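Local coordinates for hypothetical protein PP-LUZ7_gp033 (Pseudomonas phage LUZ7, PDB 3PF6) that is of unknown function but carries a DUF6833 domain and forms a two-subunit assembly of short and long helices, at residues 17-22 and 26-31. Residues are numbered along the deposited sequence; the frame is centred on the assembly and turned at random.
Sequences PTHPST and LEEARL
Leu26 meets Thr22 through the first-turn bond of helix 22-32: Leu26 N donates to Thr22 O at 3.0 Å, with an angle of 157° at the hydrogen. The Leu26 side chain follows the same carbonyl. With its CG beside the backbone N and anti to the carbonyl carbon (chi1 -69°), the chain folds back toward the start of the helix, and CG lies 3.4 Å from Thr22 O. Beyond that point it packs on Leu45 and Met46 of helix 38-58 and on Tyr48 of the second subunit, whereas Thr22 OG1 is hydrogen-bonded to Val8 O of that subunit.

Half a turn further along, Glu28 meets the loop through its aliphatic stem. With Glu28 CG beside the backbone N, that atom lies 3.6 Å from His19 CE1, while CB approaches His19 NE2 at 3.9 Å; a bend at chi2 then directs the carboxylate. The imidazole comes against this stem at a slant, its plane 25° from that of the carboxylate. No salt bridge results: His19 NE2 and Glu28 OE1 stay 5.4 Å apart, although the carboxylate might modestly favour a protonated ring. The imidazole also touches Asp24 and Ala25, so it lies along the first turns of the helix, and His19 N is hydrogen-bonded to Thr51 OG1 of the second subunit. At the turn between ring and helix, Ser21 occupies the N-cap position and its OG accepts a bond from Asp24 N. The whole is a worked example of a side-chain-capped alpha-helical N-terminus, with the preceding loop doubled back to lay a histidine against the helix flank.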
loop_
_atom_site.group_PDB
_atom_site.type_symbol
_atom_site.label_atom_id
_atom_site.label_comp_id
_atom_site.label_asym_id
_atom_site.label_seq_id
_atom_site.Cartn_x
_atom_site.Cartn_y
_atom_site.Cartn_z
ATOM N N PRO A 17 -5.046 -6.359 8.451
ATOM C CA PRO A 17 -4.182 -7.541 8.466
ATOM C C PRO A 17 -2.731 -7.241 8.317
ATOM O O PRO A 17 -2.337 -6.149 7.942
ATOM C CB PRO A 17 -4.691 -8.394 7.294
ATOM C CG PRO A 17 -5.438 -7.499 6.423
ATOM C CD PRO A 17 -5.942 -6.345 7.284
ATOM N N THR A 18 -1.924 -8.243 8.644
ATOM C CA THR A 18 -0.466 -8.232 8.468
ATOM C C THR A 18 -0.104 -9.598 7.861
ATOM O O THR A 18 -0.569 -10.619 8.331
ATOM C CB THR A 18 0.292 -7.955 9.812
ATOM O OG1 THR A 18 1.722 -7.857 9.585
ATOM C CG2 THR A 18 0.068 -9.012 10.803
ATOM N N HIS A 19 0.682 -9.596 6.792
ATOM C CA HIS A 19 0.955 -10.810 6.024
ATOM C C HIS A 19 2.392 -11.252 6.172
ATOM O O HIS A 19 3.228 -10.485 6.643
ATOM C CB HIS A 19 0.594 -10.556 4.585
ATOM C CG HIS A 19 -0.849 -10.257 4.404
ATOM N ND1 HIS A 19 -1.814 -11.222 4.553
ATOM C CD2 HIS A 19 -1.498 -9.094 4.163
ATOM C CE1 HIS A 19 -3.007 -10.658 4.396
ATOM N NE2 HIS A 19 -2.838 -9.378 4.124
ATOM N N PRO A 20 2.683 -12.488 5.774
ATOM C CA PRO A 20 4.019 -13.014 5.935
ATOM C C PRO A 20 5.073 -12.303 5.062
ATOM O O PRO A 20 6.270 -12.307 5.387
ATOM C CB PRO A 20 3.862 -14.475 5.499
ATOM C CG PRO A 20 2.467 -14.796 5.542
ATOM C CD PRO A 20 1.730 -13.525 5.329
ATOM N N SER A 21 4.632 -11.719 3.965
ATOM C CA SER A 21 5.550 -11.101 2.996
ATOM C C SER A 21 4.811 -10.110 2.170
ATOM O O SER A 21 3.580 -10.150 2.059
ATOM C CB SER A 21 6.176 -12.143 2.071
ATOM O OG SER A 21 5.217 -12.806 1.290
ATOM N N THR A 22 5.568 -9.232 1.515
ATOM C CA THR A 22 4.926 -8.298 0.610
ATOM C C THR A 22 4.298 -9.055 -0.568
ATOM O O THR A 22 3.271 -8.634 -1.113
ATOM C CB THR A 22 5.893 -7.188 0.157
ATOM O OG1 THR A 22 7.098 -7.787 -0.320
ATOM C CG2 THR A 22 6.195 -6.240 1.338
ATOM N N LEU A 26 0.341 -8.550 -1.556
ATOM C CA LEU A 26 -0.138 -8.272 -2.902
ATOM C C LEU A 26 -1.189 -9.278 -3.354
ATOM O O LEU A 26 -2.242 -8.898 -3.867
ATOM C CB LEU A 26 1.026 -8.223 -3.912
ATOM C CG LEU A 26 1.972 -7.029 -3.756
ATOM C CD1 LEU A 26 3.211 -7.269 -4.617
ATOM C CD2 LEU A 26 1.269 -5.699 -4.077
ATOM N N GLU A 27 -0.926 -10.551 -3.105
ATOM C CA GLU A 27 -1.912 -11.610 -3.395
ATOM C C GLU A 27 -3.276 -11.323 -2.741
ATOM O O GLU A 27 -4.328 -11.426 -3.368
ATOM C CB GLU A 27 -1.370 -12.969 -2.938
ATOM C CG GLU A 27 -0.207 -13.476 -3.789
ATOM C CD GLU A 27 0.574 -14.639 -3.185
ATOM O OE1 GLU A 27 0.226 -15.113 -2.072
ATOM O OE2 GLU A 27 1.550 -15.083 -3.845
ATOM N N GLU A 28 -3.254 -10.952 -1.472
ATOM C CA GLU A 28 -4.486 -10.721 -0.731
ATOM C C GLU A 28 -5.176 -9.444 -1.175
ATOM O O GLU A 28 -6.392 -9.397 -1.272
ATOM C CB GLU A 28 -4.209 -10.761 0.782
ATOM C CG GLU A 28 -3.774 -12.134 1.234
ATOM C CD GLU A 28 -4.895 -13.169 1.176
ATOM O OE1 GLU A 28 -6.066 -12.810 1.419
ATOM O OE2 GLU A 28 -4.601 -14.358 0.910
ATOM N N ALA A 29 -4.419 -8.403 -1.475
ATOM C CA ALA A 29 -5.004 -7.212 -2.033
ATOM C C ALA A 29 -5.655 -7.496 -3.390
ATOM O O ALA A 29 -6.728 -6.945 -3.694
ATOM C CB ALA A 29 -3.952 -6.105 -2.143
ATOM N N ARG A 30 -5.050 -8.365 -4.187
ATOM C CA ARG A 30 -5.602 -8.682 -5.510
ATOM C C ARG A 30 -6.920 -9.446 -5.406
ATOM O O ARG A 30 -7.789 -9.321 -6.273
ATOM C CB ARG A 30 -4.549 -9.403 -6.344
ATOM C CG ARG A 30 -4.862 -9.515 -7.812
ATOM C CD ARG A 30 -5.142 -8.135 -8.440
ATOM N NE ARG A 30 -5.075 -8.187 -9.908
ATOM C CZ ARG A 30 -5.776 -7.408 -10.732
ATOM N NH1 ARG A 30 -6.646 -6.519 -10.277
ATOM N NH2 ARG A 30 -5.604 -7.541 -12.047
ATOM N N LEU A 31 -7.085 -10.250 -4.353
ATOM C CA LEU A 31 -8.356 -10.904 -4.091
ATOM C C LEU A 31 -9.475 -9.921 -3.757
ATOM O O LEU A 31 -10.659 -10.148 -4.102
ATOM C CB LEU A 31 -8.210 -11.928 -2.954
ATOM C CG LEU A 31 -7.418 -13.198 -3.237
ATOM C CD1 LEU A 31 -7.298 -14.083 -1.959
ATOM C CD2 LEU A 31 -8.089 -14.016 -4.363
#